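Local coordinates for beta-glucuronidase (uncultured Clostridium sp., PDB 6U7J), which catalyses the hydrolysis of beta-D-glucuronides to glucuronic acid and the free aglycone, and is one of the gut microbial enzymes linked to estrogen reactivation, at residues Tyr216-Asn221 and Lys225-Tyr230; Ile201-Thr206 and Tyr265-Tyr270; Ile231-Glu234 and Val238-Glu241; Met10-Asp15 and Pro187-Cys192; Glu17-Lys22 and Lys195-Asp200. One frame throughout, in Å; residues are numbered along the deposited sequence.

Overall arrangement
Followed from the N terminus, the chain first opens contact 4 at 10-15 and then contact 5 at 17-22. About 170 residues later it closes them in the same order, at 187-192 and 195-200, so these two long loops cross. Their centres lie about 9 Å apart, where the chain leading into strand 20-32 meets strand 188-193 and the beginning of strand 198-208. Contact 2 then opens at 201-206 and closes at 265-270. Nested within its loop, one after the other, are contact 1 and contact 3. Contacts 1 and 2 press together the two sheets of a beta-sandwich, while contact 3 is a hairpin at the edge of one sheet.

Contact 1 (Tyr216-Asn221 and Lys225-Tyr230); sequences YEIKTN and KFIKVY. Unlike the reference sequence in segment 225-230: Phe226 (reference Ser).
Tyr216 lays one face of its ring over the CG1 methyl of Val229, a CH-pi contact in which CG1 sits 4.0 Å from the ring centroid and 27° off the normal. This is face-to-face packing in the immunoglobulin-like beta-sandwich of glycoside hydrolase family 2: strand 211-220 belongs to the three-stranded sheet and strand 227-232 to the four-stranded one. The two short strand segments run 10.6 Å apart with their directions at 144°, and no hydrogen bond passes between them, so side chains alone fill the gap. With CG set between the backbone N and the carbonyl carbon, the chi1 of Tyr216 (72°) decides where the ring lies over Val229, and the methyl falls off-centre, toward the hydroxyl-bearing CZ. The hydroxyl continues past Val229 to the carbonyl oxygen of Glu244, which satisfies a polar atom at the buried end of the ring. Val229 turns its other branch to Ile218: CG2 and the CD1 end of the isoleucine lie alongside, their chains pointing opposite ways. Leu267 and Ile269, on the strand beside 227-232, extend this apolar layer by touching Val229 and Ile218 respectively. Ile227 comes in at a slant further along, and its CD1 approaches both CG2 and CD1 of Ile218. The tightest carbon contact in the group is Ile218 CD1 to Val229 CG2, at 3.5 Å.

Contact 2 (Ile201-Thr206 and Tyr265-Tyr270); sequences ISVRTT and YKLDIY
No ring, amide or other flat group has a part where Ile201 and Val203 meet Leu267 and Ile269, so there are no faces or edges to cover and the contact is built from branched methyls. Ile201 and Ile269 reach for each other tip to tip, with Ile201 CD1 3.6 Å from Ile269 CD1. Both are extended to the delta carbon, which carries each terminal methyl toward the opposite sheet. The other branch of Ile201, CG2, lies alongside Leu267 CD2 at 3.6 Å. The strands belong to opposite sheets of the family 2 beta-sandwich, 198-208 at the edge of one and 265-271 inside the other, and their segments run 10.3 Å apart with directions at 143°. Leu267 serves two partners with a single methyl. Its CG stands anti to the backbone N (chi1 -161°), and CD2 rests against the CG2 methyls of Ile201 and Val203, which lie side by side. Tyr276 and Leu278 continue the packing around Ile201, and Val214 does so beside Val203. On the backbone of strand 198-208, Ile201 O and Val203 N are both bound by the side-chain amide of Asn405, from the TIM-barrel region. The remaining methyl contact, Val203 CG2 to Leu267 CD2, measures 3.8 Å.

Contact 3 (Ile231-Glu234 and Val238-Glu241); sequences IRDE and VVAE. Unlike the reference sequence in segment 231-234: Arg232 (reference Leu).
Arg232 stretches over Val238, and from CB its chain leaves on the side of the backbone N (chi1 -46°) and runs extended through CG and CD. The first atom to meet Val238 is NE, 3.9 Å from CG2. Further out, CZ and NH1 come closer, with NH1 at 3.4 Å from the same methyl, so Val238 CG2 sits over one face of the guanidinium, displaced toward its rim. NE forms a salt bridge with Asp268 and NH1 binds the carbonyl oxygen of Asn236; the ring of Tyr230 adds a cation-pi contact. Together these partners should fix the rotation of the guanidinium. Away from it, the side chains of Asp233 and Val239 cross at about a right angle, CB against CG2, while Asp233 OD1 accepts a hydrogen bond from Gln237 N. Ile231 N donates an almost straight bond to Ala240 O (3.1 Å, 170°), although the donor stands well above the carbonyl plane. Ile231 O faces two amides and receives weak bonds from both, Val239 N at 2.7 Å and Ala240 N at 3.4 Å. On the other face, Ile231 CB and Ala240 CB pack together. Two successive residues set against one make a classic beta bulge, here in the antiparallel hairpin of strands 227-232 and 238-242 at the edge of the sandwich's four-stranded sheet.

Contact 4 (Met10-Asp15 and Pro187-Cys192); sequences MLFPVD and PVRLYC
Pro13 packs its ring on one face of Tyr191, and this is the buried half of the contact. The two side chains meet at about a right angle, with Pro13 CG 4.0 Å from Tyr191 CE2 and Pro13 CB above the CD2 side of the ring. A chi1 of 72° turns a face of the Tyr191 ring to the proline, and the tyrosine hydroxyl is satisfied by Glu125. The other half is looser and more open to solvent. There Phe12 touches Arg189 through one pair of atoms, Phe12 CZ and Arg189 NH2, 4.0 Å apart. CZ lies over a face of the guanidinium, but the ring and guanidinium planes are 68° apart, so the groups do not stack. Phe12 also touches the side chains of Glu346, Glu347 and Gln350 on helix 346-355, and its side chain lies about 5 Å from a bound calcium ion. The N-terminal lead-in thus lies against both strand 188-193 of the jelly-roll sugar-binding domain and helix 346-355 of the TIM-barrel region. No hydrogen bond links the two segments. Arg189 takes its polar partners elsewhere, in salt bridges to Glu23 and Glu347, so its charge is probably well balanced, and what binds 10-15 to 187-192 directly is mainly apolar packing.

Contact 5 (Glu17-Lys22 and Lys195-Asp200); sequences EARQIK and KEYIED. Unlike the reference sequence in segment 17-22: Ile21 (reference Met).
Arg19 meets Ile198 edge-on, its extended side chain presenting the rim of the guanidinium to the backbone carbonyl. NH2 donates to Ile198 O at 2.9 Å (150° at the hydrogen) and lies in the carbonyl plane on a lone pair, while the oxygen is within 2° of the guanidinium plane. A water closes a small ring beside this bond: it accepts from Arg19 NH1 at 3.1 Å and donates to the same oxygen at 2.8 Å. Tyr197 turns the edge of its ring to NH2, whose distance to Tyr197 CB is 4.1 Å. Asp274 completes the site, its OD2 taking a salt bridge from Arg19 NH2 and a hydrogen bond from Ile198 N. The contact joins the residue leading into strand 20-32 of the sugar-binding domain to Ile198, the first residue of strand 198-208 of the sandwich. The bonds to Ile198 O, the bridging water and Asp274 probably fix the position and rotation of the guanidinium at this buried domain junction, and Asp274 balances its charge.

Contact 1 (Tyr216-Asn221 and Lys225-Tyr230)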
# COMPACT_ATOMS: atom_id res chain seq x y z
N TYR B 216 11.69 51.60 -18.35
CA TYR B 216 12.73 51.01 -17.53
C TYR B 216 13.42 52.08 -16.69
O TYR B 216 13.42 53.26 -17.04
CB TYR B 216 13.76 50.24 -18.37
CG TYR B 216 14.70 51.10 -19.18
CD1 TYR B 216 15.82 51.69 -18.61
CD2 TYR B 216 14.47 51.30 -20.54
CE1 TYR B 216 16.67 52.48 -19.36
CE2 TYR B 216 15.33 52.07 -21.30
CZ TYR B 216 16.42 52.66 -20.71
OH TYR B 216 17.27 53.43 -21.46
N GLU B 217 14.02 51.63 -15.60
CA GLU B 217 14.75 52.50 -14.68
C GLU B 217 15.90 51.70 -14.08
O GLU B 217 15.67 50.64 -13.47
CB GLU B 217 13.83 53.05 -13.59
CG GLU B 217 14.53 53.94 -12.58
CD GLU B 217 13.56 54.51 -11.56
OE1 GLU B 217 14.00 55.26 -10.65
OE2 GLU B 217 12.35 54.22 -11.67
N ILE B 218 17.11 52.20 -14.24
CA ILE B 218 18.34 51.50 -13.88
C ILE B 218 19.05 52.30 -12.79
O ILE B 218 19.01 53.54 -12.78
CB ILE B 218 19.23 51.30 -15.11
CG1 ILE B 218 18.44 50.57 -16.20
CG2 ILE B 218 20.50 50.54 -14.76
CD1 ILE B 218 19.12 50.52 -17.54
N LYS B 219 19.67 51.59 -11.86
CA LYS B 219 20.34 52.19 -10.72
C LYS B 219 21.75 51.63 -10.67
O LYS B 219 21.94 50.42 -10.73
CB LYS B 219 19.57 51.89 -9.42
CG LYS B 219 20.13 52.48 -8.14
CD LYS B 219 19.14 52.19 -6.98
CE LYS B 219 19.83 51.85 -5.64
NZ LYS B 219 19.03 52.25 -4.43
N THR B 220 22.73 52.52 -10.64
CA THR B 220 24.13 52.17 -10.48
C THR B 220 24.70 52.89 -9.26
O THR B 220 24.07 53.77 -8.68
CB THR B 220 24.96 52.53 -11.72
OG1 THR B 220 25.28 53.92 -11.68
CG2 THR B 220 24.21 52.21 -13.00
N ASN B 221 25.93 52.51 -8.89
CA ASN B 221 26.66 53.21 -7.84
C ASN B 221 27.56 54.31 -8.40
O ASN B 221 28.49 54.73 -7.72
CB ASN B 221 27.48 52.22 -7.01
CG ASN B 221 28.63 51.59 -7.79
OD1 ASN B 221 28.53 51.40 -9.00
ND2 ASN B 221 29.72 51.27 -7.10
N LYS B 225 28.38 58.23 -15.14
CA LYS B 225 29.02 57.65 -16.30
C LYS B 225 27.95 57.24 -17.32
O LYS B 225 26.76 57.16 -17.01
CB LYS B 225 29.90 56.47 -15.89
CG LYS B 225 30.78 56.77 -14.68
CD LYS B 225 31.97 57.64 -15.04
CE LYS B 225 32.98 57.70 -13.89
NZ LYS B 225 33.75 56.42 -13.72
N PHE B 226 28.40 56.99 -18.54
CA PHE B 226 27.50 56.78 -19.65
C PHE B 226 27.00 55.34 -19.65
O PHE B 226 27.73 54.42 -19.26
CB PHE B 226 28.19 57.11 -20.97
CG PHE B 226 28.70 58.54 -21.05
CD1 PHE B 226 28.18 59.43 -21.98
CD2 PHE B 226 29.70 59.00 -20.19
CE1 PHE B 226 28.65 60.75 -22.05
CE2 PHE B 226 30.16 60.30 -20.25
CZ PHE B 226 29.64 61.18 -21.18
N ILE B 227 25.75 55.14 -20.06
CA ILE B 227 25.12 53.83 -20.09
C ILE B 227 24.53 53.59 -21.47
O ILE B 227 24.06 54.52 -22.14
CB ILE B 227 24.03 53.70 -19.00
CG1 ILE B 227 23.78 52.22 -18.65
CG2 ILE B 227 22.73 54.39 -19.43
CD1 ILE B 227 23.01 52.02 -17.36
N LYS B 228 24.58 52.33 -21.91
CA LYS B 228 23.97 51.88 -23.15
C LYS B 228 22.94 50.80 -22.82
O LYS B 228 23.24 49.87 -22.05
CB LYS B 228 25.02 51.35 -24.14
CG LYS B 228 24.54 51.27 -25.61
CD LYS B 228 24.37 52.67 -26.25
CE LYS B 228 24.61 52.67 -27.77
NZ LYS B 228 23.40 52.36 -28.61
N VAL B 229 21.75 50.92 -23.39
CA VAL B 229 20.62 50.05 -23.07
C VAL B 229 20.02 49.56 -24.38
O VAL B 229 19.53 50.36 -25.18
CB VAL B 229 19.55 50.77 -22.23
CG1 VAL B 229 18.31 49.89 -22.08
CG2 VAL B 229 20.10 51.14 -20.89
N TYR B 230 20.05 48.25 -24.59
CA TYR B 230 19.40 47.63 -25.74
C TYR B 230 18.21 46.81 -25.27
O TYR B 230 18.21 46.22 -24.18
CB TYR B 230 20.35 46.71 -26.51
CG TYR B 230 21.66 47.31 -26.97
CD1 TYR B 230 22.85 47.04 -26.30
CD2 TYR B 230 21.73 48.12 -28.10
CE1 TYR B 230 24.05 47.56 -26.72
CE2 TYR B 230 22.93 48.65 -28.53
CZ TYR B 230 24.09 48.37 -27.84
OH TYR B 230 25.30 48.89 -28.26

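Contact 2 (Ile201-Thr206 and Tyr265-Tyr270)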
# COMPACT_ATOMS: atom_id res chain seq x y z
N ILE B 201 17.26 47.22 -11.36
CA ILE B 201 16.53 47.42 -12.60
C ILE B 201 15.05 47.22 -12.32
O ILE B 201 14.66 46.20 -11.73
CB ILE B 201 16.96 46.43 -13.70
CG1 ILE B 201 18.47 46.42 -13.91
CG2 ILE B 201 16.21 46.71 -15.02
CD1 ILE B 201 18.92 45.20 -14.71
N SER B 202 14.22 48.16 -12.77
CA SER B 202 12.77 47.99 -12.77
C SER B 202 12.21 48.21 -14.17
O SER B 202 12.55 49.21 -14.82
CB SER B 202 12.09 48.93 -11.77
OG SER B 202 12.75 48.88 -10.53
N VAL B 203 11.37 47.29 -14.62
CA VAL B 203 10.71 47.37 -15.93
C VAL B 203 9.21 47.28 -15.72
O VAL B 203 8.73 46.44 -14.94
CB VAL B 203 11.19 46.25 -16.88
CG1 VAL B 203 10.64 46.48 -18.28
CG2 VAL B 203 12.71 46.19 -16.90
N ARG B 204 8.48 48.18 -16.38
CA ARG B 204 7.03 48.14 -16.48
C ARG B 204 6.65 48.33 -17.93
O ARG B 204 7.33 49.06 -18.66
CB ARG B 204 6.37 49.20 -15.59
CG ARG B 204 6.91 49.16 -14.16
CD ARG B 204 6.19 50.09 -13.19
NE ARG B 204 6.50 51.51 -13.38
CZ ARG B 204 7.72 52.07 -13.43
NH1 ARG B 204 8.83 51.35 -13.28
NH2 ARG B 204 7.82 53.38 -13.61
N THR B 205 5.61 47.64 -18.37
CA THR B 205 5.21 47.68 -19.76
C THR B 205 3.76 48.10 -19.88
O THR B 205 2.94 47.85 -18.99
CB THR B 205 5.43 46.31 -20.44
OG1 THR B 205 4.64 45.30 -19.78
CG2 THR B 205 6.90 45.91 -20.39
N THR B 206 3.46 48.79 -20.98
CA THR B 206 2.10 49.06 -21.42
C THR B 206 1.99 48.61 -22.87
O THR B 206 3.00 48.33 -23.53
CB THR B 206 1.73 50.54 -21.28
OG1 THR B 206 2.65 51.34 -22.02
CG2 THR B 206 1.76 50.97 -19.82
N TYR B 265 11.57 39.41 -23.97
CA TYR B 265 12.62 40.31 -24.42
C TYR B 265 13.74 40.35 -23.38
O TYR B 265 13.59 39.85 -22.26
CB TYR B 265 12.07 41.72 -24.66
CG TYR B 265 11.12 41.80 -25.83
CD1 TYR B 265 9.77 41.50 -25.67
CD2 TYR B 265 11.57 42.15 -27.10
CE1 TYR B 265 8.89 41.56 -26.73
CE2 TYR B 265 10.69 42.21 -28.18
CZ TYR B 265 9.35 41.92 -27.98
OH TYR B 265 8.45 41.97 -29.03
N LYS B 266 14.87 40.94 -23.74
CA LYS B 266 15.97 41.10 -22.80
C LYS B 266 16.35 42.57 -22.74
O LYS B 266 16.59 43.20 -23.78
CB LYS B 266 17.18 40.25 -23.20
CG LYS B 266 16.85 38.80 -23.54
CD LYS B 266 17.33 38.48 -24.95
CE LYS B 266 16.94 37.08 -25.39
NZ LYS B 266 15.65 36.62 -24.77
N LEU B 267 16.37 43.12 -21.53
CA LEU B 267 16.98 44.42 -21.25
C LEU B 267 18.48 44.20 -21.10
O LEU B 267 18.94 43.67 -20.08
CB LEU B 267 16.38 45.06 -20.01
CG LEU B 267 16.58 46.58 -19.88
CD1 LEU B 267 15.99 47.33 -21.08
CD2 LEU B 267 16.00 47.15 -18.57
N ASP B 268 19.25 44.57 -22.12
CA ASP B 268 20.68 44.29 -22.22
C ASP B 268 21.44 45.59 -21.98
O ASP B 268 21.35 46.52 -22.78
CB ASP B 268 21.00 43.69 -23.58
CG ASP B 268 22.40 43.09 -23.67
OD1 ASP B 268 22.97 42.63 -22.65
OD2 ASP B 268 22.93 43.06 -24.81
N ILE B 269 22.20 45.64 -20.88
CA ILE B 269 22.72 46.88 -20.32
C ILE B 269 24.24 46.80 -20.24
O ILE B 269 24.79 45.83 -19.71
CB ILE B 269 22.12 47.15 -18.93
CG1 ILE B 269 20.60 47.07 -18.98
CG2 ILE B 269 22.60 48.48 -18.38
CD1 ILE B 269 19.93 47.10 -17.61
N TYR B 270 24.91 47.85 -20.73
CA TYR B 270 26.35 48.00 -20.62
C TYR B 270 26.66 49.29 -19.86
O TYR B 270 26.19 50.37 -20.24
CB TYR B 270 27.01 48.01 -22.00
CG TYR B 270 26.93 46.69 -22.73
CD1 TYR B 270 25.80 46.34 -23.46
CD2 TYR B 270 27.99 45.79 -22.70
CE1 TYR B 270 25.72 45.12 -24.13
CE2 TYR B 270 27.93 44.59 -23.36
CZ TYR B 270 26.80 44.26 -24.08
OH TYR B 270 26.75 43.05 -24.74

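Contact 3 (Ile231-Glu234 and Val238-Glu241)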
# COMPACT_ATOMS: atom_id res chain seq x y z
N ILE B 231 17.19 46.75 -26.11
CA ILE B 231 16.10 45.81 -25.93
C ILE B 231 16.21 44.82 -27.08
O ILE B 231 16.07 45.20 -28.25
CB ILE B 231 14.74 46.51 -25.89
CG1 ILE B 231 14.70 47.46 -24.69
CG2 ILE B 231 13.62 45.48 -25.81
CD1 ILE B 231 13.31 47.85 -24.26
N ARG B 232 16.50 43.57 -26.74
CA ARG B 232 16.68 42.51 -27.72
C ARG B 232 15.48 41.57 -27.70
O ARG B 232 14.85 41.35 -26.66
CB ARG B 232 17.96 41.72 -27.47
CG ARG B 232 19.18 42.59 -27.19
CD ARG B 232 20.48 41.84 -27.45
NE ARG B 232 21.63 42.74 -27.41
CZ ARG B 232 22.43 42.97 -28.44
NH1 ARG B 232 22.20 42.37 -29.60
NH2 ARG B 232 23.46 43.80 -28.33
N ASP B 233 15.17 41.02 -28.87
CA ASP B 233 14.11 40.04 -28.99
C ASP B 233 14.70 38.66 -28.69
O ASP B 233 15.84 38.54 -28.24
CB ASP B 233 13.43 40.15 -30.37
CG ASP B 233 14.34 39.74 -31.53
OD1 ASP B 233 15.42 39.17 -31.31
OD2 ASP B 233 13.95 40.00 -32.68
N GLU B 234 13.93 37.59 -28.93
CA GLU B 234 14.42 36.26 -28.60
C GLU B 234 15.47 35.77 -29.58
O GLU B 234 16.26 34.89 -29.22
CB GLU B 234 13.25 35.28 -28.55
CG GLU B 234 12.32 35.56 -27.38
CD GLU B 234 11.41 34.40 -27.04
OE1 GLU B 234 11.00 33.66 -27.97
OE2 GLU B 234 11.08 34.24 -25.84
N VAL B 238 18.52 43.57 -31.84
CA VAL B 238 18.17 44.78 -31.09
C VAL B 238 16.91 45.39 -31.70
O VAL B 238 16.70 45.36 -32.92
CB VAL B 238 19.35 45.76 -31.08
CG1 VAL B 238 18.92 47.12 -30.53
CG2 VAL B 238 20.48 45.19 -30.25
N VAL B 239 16.07 45.94 -30.84
CA VAL B 239 14.68 46.25 -31.17
C VAL B 239 14.38 47.64 -30.62
O VAL B 239 13.41 48.29 -31.02
CB VAL B 239 13.77 45.13 -30.60
CG1 VAL B 239 12.37 45.60 -30.28
CG2 VAL B 239 13.72 43.96 -31.57
N ALA B 240 15.25 48.12 -29.73
CA ALA B 240 15.25 49.49 -29.23
C ALA B 240 16.64 49.78 -28.67
O ALA B 240 17.42 48.85 -28.40
CB ALA B 240 14.17 49.71 -28.16
N GLU B 241 16.95 51.07 -28.52
CA GLU B 241 18.25 51.53 -28.02
C GLU B 241 18.06 52.79 -27.21
O GLU B 241 17.19 53.62 -27.50
CB GLU B 241 19.23 51.85 -29.14
CG GLU B 241 19.97 50.68 -29.71
CD GLU B 241 20.97 51.11 -30.76
OE1 GLU B 241 20.54 51.35 -31.92
OE2 GLU B 241 22.16 51.23 -30.43

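Contact 4 (Met10-Asp15 and Pro187-Cys192)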
# COMPACT_ATOMS: atom_id res chain seq x y z
N MET B 10 18.47 43.47 -5.33
CA MET B 10 18.44 42.00 -5.36
C MET B 10 18.32 41.50 -6.80
O MET B 10 17.47 40.66 -7.12
CB MET B 10 17.30 41.47 -4.49
CG MET B 10 17.52 40.04 -3.97
SD MET B 10 19.05 39.79 -3.03
CE MET B 10 18.65 40.64 -1.52
N LEU B 11 19.17 41.99 -7.69
CA LEU B 11 19.24 41.40 -9.02
C LEU B 11 19.75 39.96 -8.95
O LEU B 11 20.65 39.64 -8.16
CB LEU B 11 20.13 42.23 -9.93
CG LEU B 11 19.55 43.59 -10.30
CD1 LEU B 11 20.55 44.39 -11.13
CD2 LEU B 11 18.20 43.43 -11.03
N PHE B 12 19.18 39.10 -9.78
CA PHE B 12 19.61 37.71 -9.80
C PHE B 12 21.03 37.63 -10.36
O PHE B 12 21.32 38.27 -11.37
CB PHE B 12 18.66 36.86 -10.65
CG PHE B 12 18.88 35.37 -10.50
CD1 PHE B 12 18.37 34.69 -9.40
CD2 PHE B 12 19.61 34.67 -11.44
CE1 PHE B 12 18.58 33.32 -9.25
CE2 PHE B 12 19.82 33.30 -11.29
CZ PHE B 12 19.29 32.62 -10.19
N PRO B 13 21.93 36.87 -9.74
CA PRO B 13 23.31 36.83 -10.22
C PRO B 13 23.41 36.21 -11.61
O PRO B 13 22.71 35.25 -11.93
CB PRO B 13 24.04 35.98 -9.18
CG PRO B 13 23.13 35.98 -7.94
CD PRO B 13 21.73 36.12 -8.49
N VAL B 14 24.31 36.76 -12.43
CA VAL B 14 24.50 36.29 -13.79
C VAL B 14 25.98 36.03 -14.07
O VAL B 14 26.86 36.55 -13.38
CB VAL B 14 23.94 37.28 -14.83
CG1 VAL B 14 22.47 37.61 -14.52
CG2 VAL B 14 24.79 38.55 -14.86
N ASP B 15 26.23 35.21 -15.09
CA ASP B 15 27.56 35.02 -15.66
C ASP B 15 27.62 35.66 -17.04
O ASP B 15 26.76 35.38 -17.89
CB ASP B 15 27.92 33.54 -15.81
CG ASP B 15 28.26 32.88 -14.49
OD1 ASP B 15 27.57 31.90 -14.14
OD2 ASP B 15 29.21 33.33 -13.81
N PRO B 187 20.50 27.73 -3.22
CA PRO B 187 21.94 27.79 -3.50
C PRO B 187 22.64 28.94 -2.78
O PRO B 187 22.10 30.04 -2.66
CB PRO B 187 22.00 28.00 -5.02
CG PRO B 187 20.74 27.38 -5.52
CD PRO B 187 19.71 27.58 -4.45
N VAL B 188 23.85 28.65 -2.29
CA VAL B 188 24.77 29.66 -1.78
C VAL B 188 25.74 30.01 -2.90
O VAL B 188 26.29 29.13 -3.56
CB VAL B 188 25.53 29.16 -0.54
CG1 VAL B 188 26.48 30.27 0.02
CG2 VAL B 188 24.58 28.69 0.52
N ARG B 189 25.96 31.31 -3.12
CA ARG B 189 26.75 31.77 -4.25
C ARG B 189 27.71 32.86 -3.79
O ARG B 189 27.33 33.76 -3.04
CB ARG B 189 25.86 32.31 -5.38
CG ARG B 189 24.71 31.40 -5.77
CD ARG B 189 24.22 31.66 -7.19
NE ARG B 189 22.99 30.92 -7.50
CZ ARG B 189 22.72 30.33 -8.67
NH1 ARG B 189 23.59 30.39 -9.68
NH2 ARG B 189 21.58 29.68 -8.82
N LEU B 190 28.97 32.76 -4.22
CA LEU B 190 29.91 33.87 -4.20
C LEU B 190 30.05 34.37 -5.63
O LEU B 190 30.37 33.59 -6.53
CB LEU B 190 31.27 33.44 -3.64
CG LEU B 190 32.30 34.57 -3.57
CD1 LEU B 190 32.04 35.47 -2.36
CD2 LEU B 190 33.71 34.01 -3.51
N TYR B 191 29.80 35.66 -5.85
CA TYR B 191 29.85 36.19 -7.20
C TYR B 191 30.60 37.52 -7.24
O TYR B 191 30.70 38.23 -6.24
CB TYR B 191 28.43 36.35 -7.78
CG TYR B 191 27.55 37.46 -7.24
CD1 TYR B 191 27.59 38.75 -7.79
CD2 TYR B 191 26.60 37.20 -6.26
CE1 TYR B 191 26.74 39.76 -7.35
CE2 TYR B 191 25.74 38.20 -5.81
CZ TYR B 191 25.81 39.48 -6.36
OH TYR B 191 24.97 40.49 -5.92
N CYS B 192 31.14 37.86 -8.42
CA CYS B 192 31.92 39.07 -8.59
C CYS B 192 31.29 40.00 -9.62
O CYS B 192 30.52 39.57 -10.49
CB CYS B 192 33.41 38.75 -8.94
SG CYS B 192 33.76 38.03 -10.55

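Contact 5 (Glu17-Lys22 and Lys195-Asp200)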
# COMPACT_ATOMS: atom_id res chain seq x y z
N GLU B 17 30.74 38.28 -19.64
CA GLU B 17 32.15 38.67 -19.77
C GLU B 17 32.65 39.48 -18.58
O GLU B 17 33.86 39.59 -18.39
CB GLU B 17 32.36 39.47 -21.06
CG GLU B 17 32.01 40.94 -20.91
CD GLU B 17 30.53 41.21 -21.05
OE1 GLU B 17 29.72 40.24 -21.05
OE2 GLU B 17 30.17 42.42 -21.17
N ALA B 18 31.73 40.03 -17.77
CA ALA B 18 32.03 40.97 -16.70
C ALA B 18 31.80 40.42 -15.31
O ALA B 18 32.55 40.76 -14.39
CB ALA B 18 31.19 42.24 -16.87
N ARG B 19 30.76 39.61 -15.11
CA ARG B 19 30.41 39.08 -13.80
C ARG B 19 30.54 37.56 -13.82
O ARG B 19 30.37 36.92 -14.86
CB ARG B 19 28.98 39.47 -13.41
CG ARG B 19 28.66 40.96 -13.42
CD ARG B 19 27.19 41.20 -13.10
NE ARG B 19 26.87 42.62 -12.92
CZ ARG B 19 25.93 43.07 -12.08
NH1 ARG B 19 25.24 42.21 -11.33
NH2 ARG B 19 25.69 44.37 -11.99
N GLN B 20 30.84 37.00 -12.65
CA GLN B 20 30.98 35.55 -12.55
C GLN B 20 30.39 35.07 -11.23
O GLN B 20 30.31 35.83 -10.26
CB GLN B 20 32.43 35.09 -12.69
CG GLN B 20 32.54 33.63 -13.06
CD GLN B 20 33.96 33.16 -13.28
OE1 GLN B 20 34.93 33.71 -12.71
NE2 GLN B 20 34.11 32.13 -14.11
N ILE B 21 29.98 33.80 -11.22
CA ILE B 21 29.31 33.18 -10.09
C ILE B 21 30.12 31.96 -9.66
O ILE B 21 30.57 31.17 -10.51
CB ILE B 21 27.87 32.74 -10.44
CG1 ILE B 21 26.99 33.94 -10.84
CG2 ILE B 21 27.25 31.91 -9.30
CD1 ILE B 21 25.69 33.52 -11.54
N LYS B 22 30.27 31.77 -8.35
CA LYS B 22 30.84 30.57 -7.81
C LYS B 22 29.83 29.95 -6.84
O LYS B 22 29.42 30.59 -5.86
CB LYS B 22 32.16 30.83 -7.10
CG LYS B 22 32.62 29.65 -6.33
CD LYS B 22 33.99 29.23 -6.78
CE LYS B 22 35.02 30.25 -6.33
NZ LYS B 22 36.24 29.54 -5.88
N LYS B 195 33.71 47.17 -9.78
CA LYS B 195 33.42 48.03 -8.64
C LYS B 195 32.42 49.13 -8.98
O LYS B 195 31.76 49.66 -8.07
CB LYS B 195 34.71 48.63 -8.09
CG LYS B 195 35.72 47.59 -7.66
CD LYS B 195 36.33 47.91 -6.30
CE LYS B 195 37.11 46.70 -5.77
NZ LYS B 195 38.14 47.07 -4.75
N GLU B 196 32.28 49.49 -10.25
CA GLU B 196 31.20 50.37 -10.68
C GLU B 196 30.23 49.51 -11.47
O GLU B 196 30.61 48.94 -12.49
CB GLU B 196 31.73 51.54 -11.52
CG GLU B 196 32.91 52.28 -10.89
CD GLU B 196 33.19 53.64 -11.56
OE1 GLU B 196 33.55 54.60 -10.83
OE2 GLU B 196 33.04 53.74 -12.80
N TYR B 197 28.98 49.44 -11.00
CA TYR B 197 28.13 48.33 -11.41
C TYR B 197 26.66 48.68 -11.31
O TYR B 197 26.24 49.59 -10.59
CB TYR B 197 28.41 47.10 -10.54
CG TYR B 197 27.92 47.27 -9.13
CD1 TYR B 197 28.70 47.92 -8.18
CD2 TYR B 197 26.67 46.80 -8.74
CE1 TYR B 197 28.26 48.09 -6.89
CE2 TYR B 197 26.21 46.96 -7.45
CZ TYR B 197 27.01 47.61 -6.53
OH TYR B 197 26.57 47.77 -5.24
N ILE B 198 25.86 47.87 -12.00
CA ILE B 198 24.41 48.01 -12.01
C ILE B 198 23.84 47.38 -10.74
O ILE B 198 24.04 46.18 -10.48
CB ILE B 198 23.81 47.37 -13.27
CG1 ILE B 198 24.38 48.06 -14.52
CG2 ILE B 198 22.29 47.44 -13.24
CD1 ILE B 198 24.47 47.14 -15.73
N GLU B 199 23.12 48.18 -9.95
CA GLU B 199 22.54 47.77 -8.67
C GLU B 199 21.10 47.25 -8.81
O GLU B 199 20.76 46.22 -8.22
CB GLU B 199 22.55 48.93 -7.68
CG GLU B 199 23.90 49.61 -7.49
CD GLU B 199 23.85 50.76 -6.48
OE1 GLU B 199 22.83 51.47 -6.42
OE2 GLU B 199 24.82 50.94 -5.72
N ASP B 200 20.24 47.97 -9.53
CA ASP B 200 18.82 47.65 -9.56
C ASP B 200 18.23 48.02 -10.91
O ASP B 200 18.63 49.01 -11.54
CB ASP B 200 18.08 48.38 -8.44
CG ASP B 200 16.72 47.78 -8.15
OD1 ASP B 200 16.31 46.85 -8.88
OD2 ASP B 200 16.05 48.24 -7.19
O HOH W 1 23.91 43.81 -8.97